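Local coordinates for 5'-AMP-activated protein kinase subunit beta (PDB 2QRD) that probably serves as the beta subunit of AMP-activated protein kinase, holding the heterotrimer together and directing where the kinase acts under glucose limitation, at residues B[67-79]-B[84-96]. Sequence-based numbering, arbitrary orientation.
Sequences ANTQLGVLALSAT and RKYVTTAMFKNFD
L74 and F95 meet at the open end of an antiparallel hairpin, where CG of L74 lies over one face of the F95 ring, 4.1 Å from its centroid and offset toward the rim. From the same leucine, CD2 reaches F95 CE2 at 3.6 Å, while the backbone of G72 borders the ring at its edge. Water 1 ties this end together, donating to G72 O and N94 OD1 and accepting from F95 N. On the face carrying A75, S77 and T79, the F92 ring is set beside its own backbone N (chi1 -67°), which brings CE2 within 3.5 Å of A75 CB; methyl CG2 of T69 and of V73 border the ring edge. Farther along this face, the OG1 atoms of T79 and T88 lie 2.5 Å apart, close enough for a hydrogen bond, though the very short distance is doubtful.

Between the two sets of side chains, the strands are held in antiparallel register by backbone hydrogen bonds. L74 with K93 and L76 with M91 are hydrogen-bonded pairs, M91 N to L76 O being almost straight (176°, 2.7 Å). The A78–T89 pair is slacker, its A78 N to T89 O bond weak at 3.3 Å. An ST turn at T69, whose OG1 accepts from L71 N, shapes the loop leading into strand 74-82.

The hairpin belongs to the C-terminal interaction domain. Strand 65-67 flanks 74-82, whereas 85-93 pairs in parallel with a strand of another protein's chain, so the sheet continues across the interface. W13 of the ssp2 kinase chain packs against S77, whose backbone is hydrogen-bonded to A65 of strand 65-67.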
loop_
_atom_site.group_PDB
_atom_site.type_symbol
_atom_site.label_atom_id
_atom_site.label_comp_id
_atom_site.label_asym_id
_atom_site.label_seq_id
_atom_site.Cartn_x
_atom_site.Cartn_y
_atom_site.Cartn_z
ATOM N N ALA B 67 1.636 -7.376 14.901
ATOM C CA ALA B 67 2.147 -8.685 14.423
ATOM C C ALA B 67 3.654 -8.747 14.658
ATOM O O ALA B 67 4.334 -7.692 14.585
ATOM C CB ALA B 67 1.848 -8.868 12.940
ATOM N N ASN B 68 4.187 -9.945 14.962
ATOM C CA ASN B 68 5.635 -10.111 14.965
ATOM C C ASN B 68 6.122 -10.086 13.528
ATOM O O ASN B 68 5.501 -10.692 12.659
ATOM C CB ASN B 68 6.087 -11.457 15.534
ATOM C CG ASN B 68 5.713 -11.679 16.988
ATOM O OD1 ASN B 68 5.223 -10.796 17.696
ATOM N ND2 ASN B 68 5.946 -12.911 17.439
ATOM N N THR B 69 7.248 -9.441 13.271
ATOM C CA THR B 69 7.929 -9.643 11.999
ATOM C C THR B 69 9.265 -10.257 12.325
ATOM O O THR B 69 9.725 -10.185 13.452
ATOM C CB THR B 69 8.211 -8.343 11.216
ATOM O OG1 THR B 69 9.433 -7.782 11.705
ATOM C CG2 THR B 69 7.078 -7.317 11.336
ATOM N N GLN B 70 9.891 -10.854 11.329
ATOM C CA GLN B 70 11.227 -11.401 11.464
ATOM C C GLN B 70 12.233 -10.445 10.798
ATOM O O GLN B 70 13.349 -10.844 10.443
ATOM C CB GLN B 70 11.279 -12.821 10.850
ATOM C CG GLN B 70 10.603 -13.950 11.682
ATOM C CD GLN B 70 9.183 -13.630 12.160
ATOM O OE1 GLN B 70 8.957 -13.429 13.365
ATOM N NE2 GLN B 70 8.224 -13.557 11.225
ATOM N N LEU B 71 11.837 -9.177 10.673
ATOM C CA LEU B 71 12.556 -8.221 9.836
ATOM C C LEU B 71 13.163 -7.012 10.559
ATOM O O LEU B 71 13.826 -6.169 9.935
ATOM C CB LEU B 71 11.689 -7.783 8.657
ATOM C CG LEU B 71 11.447 -8.825 7.544
ATOM C CD1 LEU B 71 10.492 -8.245 6.531
ATOM C CD2 LEU B 71 12.711 -9.316 6.814
ATOM N N GLY B 72 12.974 -6.949 11.870
ATOM C CA GLY B 72 13.551 -5.889 12.671
ATOM C C GLY B 72 12.714 -4.635 12.602
ATOM O O GLY B 72 13.222 -3.548 12.828
ATOM N N VAL B 73 11.431 -4.786 12.285
ATOM C CA VAL B 73 10.506 -3.660 12.204
ATOM C C VAL B 73 9.194 -3.937 12.936
ATOM O O VAL B 73 8.895 -5.088 13.296
ATOM C CB VAL B 73 10.226 -3.212 10.735
ATOM C CG1 VAL B 73 11.533 -2.919 10.032
ATOM C CG2 VAL B 73 9.378 -4.252 9.965
ATOM N N LEU B 74 8.425 -2.868 13.135
ATOM C CA LEU B 74 7.097 -2.897 13.747
ATOM C C LEU B 74 6.031 -3.023 12.677
ATOM O O LEU B 74 6.080 -2.317 11.653
ATOM C CB LEU B 74 6.823 -1.584 14.523
ATOM C CG LEU B 74 7.544 -1.317 15.858
ATOM C CD1 LEU B 74 7.383 0.134 16.259
ATOM C CD2 LEU B 74 7.022 -2.252 16.988
ATOM N N ALA B 75 5.069 -3.900 12.938
ATOM C CA ALA B 75 3.876 -4.007 12.150
ATOM C C ALA B 75 2.667 -3.650 13.029
ATOM O O ALA B 75 2.423 -4.305 14.045
ATOM C CB ALA B 75 3.758 -5.435 11.567
ATOM N N LEU B 76 1.942 -2.602 12.631
ATOM C CA LEU B 76 0.846 -2.015 13.395
ATOM C C LEU B 76 -0.329 -1.776 12.456
ATOM O O LEU B 76 -0.117 -1.451 11.288
ATOM C CB LEU B 76 1.287 -0.689 14.066
ATOM C CG LEU B 76 2.559 -0.748 14.941
ATOM C CD1 LEU B 76 2.872 0.581 15.485
ATOM C CD2 LEU B 76 2.475 -1.776 16.113
ATOM N N SER B 77 -1.559 -1.977 12.941
ATOM C CA SER B 77 -2.736 -1.724 12.117
ATOM C C SER B 77 -3.919 -1.227 12.901
ATOM O O SER B 77 -4.014 -1.427 14.105
ATOM C CB SER B 77 -3.156 -2.952 11.307
ATOM O OG SER B 77 -3.351 -4.107 12.114
ATOM N N ALA B 78 -4.822 -0.556 12.203
ATOM C CA ALA B 78 -6.111 -0.239 12.781
ATOM C C ALA B 78 -7.130 -0.154 11.647
ATOM O O ALA B 78 -6.754 0.058 10.508
ATOM C CB ALA B 78 -6.044 1.046 13.617
ATOM N N THR B 79 -8.400 -0.389 11.967
ATOM C CA THR B 79 -9.481 -0.364 10.983
ATOM C C THR B 79 -10.272 0.867 11.230
ATOM O O THR B 79 -10.565 1.200 12.359
ATOM C CB THR B 79 -10.400 -1.617 11.070
ATOM O OG1 THR B 79 -9.643 -2.775 10.704
ATOM C CG2 THR B 79 -11.585 -1.521 10.097
ATOM N N ARG B 84 -18.719 5.063 3.740
ATOM C CA ARG B 84 -19.296 3.754 4.051
ATOM C C ARG B 84 -18.444 2.519 3.799
ATOM O O ARG B 84 -18.895 1.390 3.899
ATOM C CB ARG B 84 -20.669 3.656 3.369
ATOM C CG ARG B 84 -21.695 4.651 3.874
ATOM C CD ARG B 84 -22.967 4.498 3.078
ATOM N NE ARG B 84 -24.087 5.279 3.603
ATOM C CZ ARG B 84 -24.772 4.946 4.701
ATOM N NH1 ARG B 84 -24.426 3.852 5.407
ATOM N NH2 ARG B 84 -25.796 5.708 5.103
ATOM N N LYS B 85 -17.182 2.731 3.531
ATOM C CA LYS B 85 -16.254 1.611 3.367
ATOM C C LYS B 85 -15.250 1.572 4.516
ATOM O O LYS B 85 -15.166 2.510 5.278
ATOM C CB LYS B 85 -15.607 1.676 1.978
ATOM C CG LYS B 85 -16.697 1.649 0.867
ATOM C CD LYS B 85 -16.096 1.499 -0.518
ATOM C CE LYS B 85 -17.231 1.515 -1.565
ATOM N NZ LYS B 85 -16.585 1.446 -2.894
ATOM N N TYR B 86 -14.522 0.478 4.662
ATOM C CA TYR B 86 -13.580 0.324 5.757
ATOM C C TYR B 86 -12.166 0.134 5.247
ATOM O O TYR B 86 -11.964 -0.632 4.335
ATOM C CB TYR B 86 -14.019 -0.879 6.589
ATOM C CG TYR B 86 -15.412 -0.705 7.143
ATOM C CD1 TYR B 86 -16.515 -1.221 6.470
ATOM C CD2 TYR B 86 -15.627 0.006 8.326
ATOM C CE1 TYR B 86 -17.788 -1.054 6.961
ATOM C CE2 TYR B 86 -16.883 0.175 8.836
ATOM C CZ TYR B 86 -17.972 -0.344 8.152
ATOM O OH TYR B 86 -19.257 -0.171 8.647
ATOM N N VAL B 87 -11.192 0.840 5.812
ATOM C CA VAL B 87 -9.778 0.674 5.460
ATOM C C VAL B 87 -8.993 0.099 6.672
ATOM O O VAL B 87 -8.919 0.723 7.753
ATOM C CB VAL B 87 -9.086 2.023 5.127
ATOM C CG1 VAL B 87 -7.779 1.817 4.314
ATOM C CG2 VAL B 87 -10.025 3.005 4.499
ATOM N N THR B 88 -8.396 -1.072 6.497
ATOM C CA THR B 88 -7.459 -1.556 7.514
ATOM C C THR B 88 -6.078 -1.252 7.041
ATOM O O THR B 88 -5.602 -1.863 6.105
ATOM C CB THR B 88 -7.680 -2.997 7.839
ATOM O OG1 THR B 88 -9.012 -3.111 8.314
ATOM C CG2 THR B 88 -6.718 -3.468 8.918
ATOM N N THR B 89 -5.465 -0.225 7.635
ATOM C CA THR B 89 -4.103 0.076 7.261
ATOM C C THR B 89 -3.112 -0.645 8.130
ATOM O O THR B 89 -3.164 -0.556 9.347
ATOM C CB THR B 89 -3.768 1.588 6.995
ATOM O OG1 THR B 89 -2.564 1.967 7.680
ATOM C CG2 THR B 89 -4.865 2.490 7.300
ATOM N N ALA B 90 -2.264 -1.417 7.460
ATOM C CA ALA B 90 -1.134 -2.148 8.048
ATOM C C ALA B 90 0.156 -1.383 7.748
ATOM O O ALA B 90 0.541 -1.180 6.590
ATOM C CB ALA B 90 -1.068 -3.573 7.501
ATOM N N MET B 91 0.780 -0.917 8.809
ATOM C CA MET B 91 1.917 -0.081 8.694
ATOM C C MET B 91 3.207 -0.771 9.178
ATOM O O MET B 91 3.228 -1.411 10.227
ATOM C CB MET B 91 1.649 1.179 9.472
ATOM C CG MET B 91 2.878 1.844 10.014
ATOM S SD MET B 91 3.345 3.203 9.000
ATOM C CE MET B 91 3.595 4.403 10.319
ATOM N N PHE B 92 4.272 -0.631 8.384
ATOM C CA PHE B 92 5.572 -1.182 8.715
ATOM C C PHE B 92 6.515 -0.032 8.976
ATOM O O PHE B 92 6.591 0.915 8.207
ATOM C CB PHE B 92 6.050 -2.103 7.595
ATOM C CG PHE B 92 5.219 -3.347 7.457
ATOM C CD1 PHE B 92 4.201 -3.409 6.540
ATOM C CD2 PHE B 92 5.439 -4.448 8.283
ATOM C CE1 PHE B 92 3.406 -4.570 6.420
ATOM C CE2 PHE B 92 4.656 -5.601 8.166
ATOM C CZ PHE B 92 3.623 -5.645 7.224
ATOM N N LYS B 93 7.203 -0.102 10.105
ATOM C CA LYS B 93 7.835 1.070 10.678
ATOM C C LYS B 93 9.041 0.633 11.495
ATOM O O LYS B 93 8.992 -0.397 12.150
ATOM C CB LYS B 93 6.790 1.821 11.546
ATOM C CG LYS B 93 7.250 3.169 12.088
ATOM C CD LYS B 93 6.115 3.852 12.835
ATOM C CE LYS B 93 6.313 5.371 12.945
ATOM N NZ LYS B 93 7.681 5.756 13.431
ATOM N N ASN B 94 10.136 1.396 11.443
ATOM C CA ASN B 94 11.326 1.087 12.237
ATOM C C ASN B 94 11.080 1.328 13.729
ATOM O O ASN B 94 10.190 2.069 14.103
ATOM C CB ASN B 94 12.484 1.986 11.803
ATOM C CG ASN B 94 13.135 1.559 10.507
ATOM O OD1 ASN B 94 13.587 0.430 10.353
ATOM N ND2 ASN B 94 13.231 2.492 9.580
ATOM N N PHE B 95 11.903 0.733 14.582
ATOM C CA PHE B 95 11.975 1.123 15.997
ATOM C C PHE B 95 12.732 2.447 16.222
ATOM O O PHE B 95 12.258 3.327 16.938
ATOM C CB PHE B 95 12.664 0.032 16.849
ATOM C CG PHE B 95 11.958 -1.299 16.858
ATOM C CD1 PHE B 95 12.211 -2.249 15.867
ATOM C CD2 PHE B 95 11.060 -1.618 17.868
ATOM C CE1 PHE B 95 11.585 -3.484 15.874
ATOM C CE2 PHE B 95 10.430 -2.858 17.882
ATOM C CZ PHE B 95 10.688 -3.786 16.873
ATOM N N ASP B 96 13.908 2.574 15.604
ATOM C CA ASP B 96 15.090 3.288 16.227
ATOM C C ASP B 96 14.922 3.617 17.734
ATOM O O ASP B 96 15.781 3.246 18.560
ATOM C CB ASP B 96 15.599 4.507 15.413
ATOM C CG ASP B 96 17.122 4.762 15.581
ATOM O OD1 ASP B 96 17.757 5.226 14.592
ATOM O OD2 ASP B 96 17.697 4.510 16.681
HETATM O O HOH W 1 13.733 -0.933 13.302
#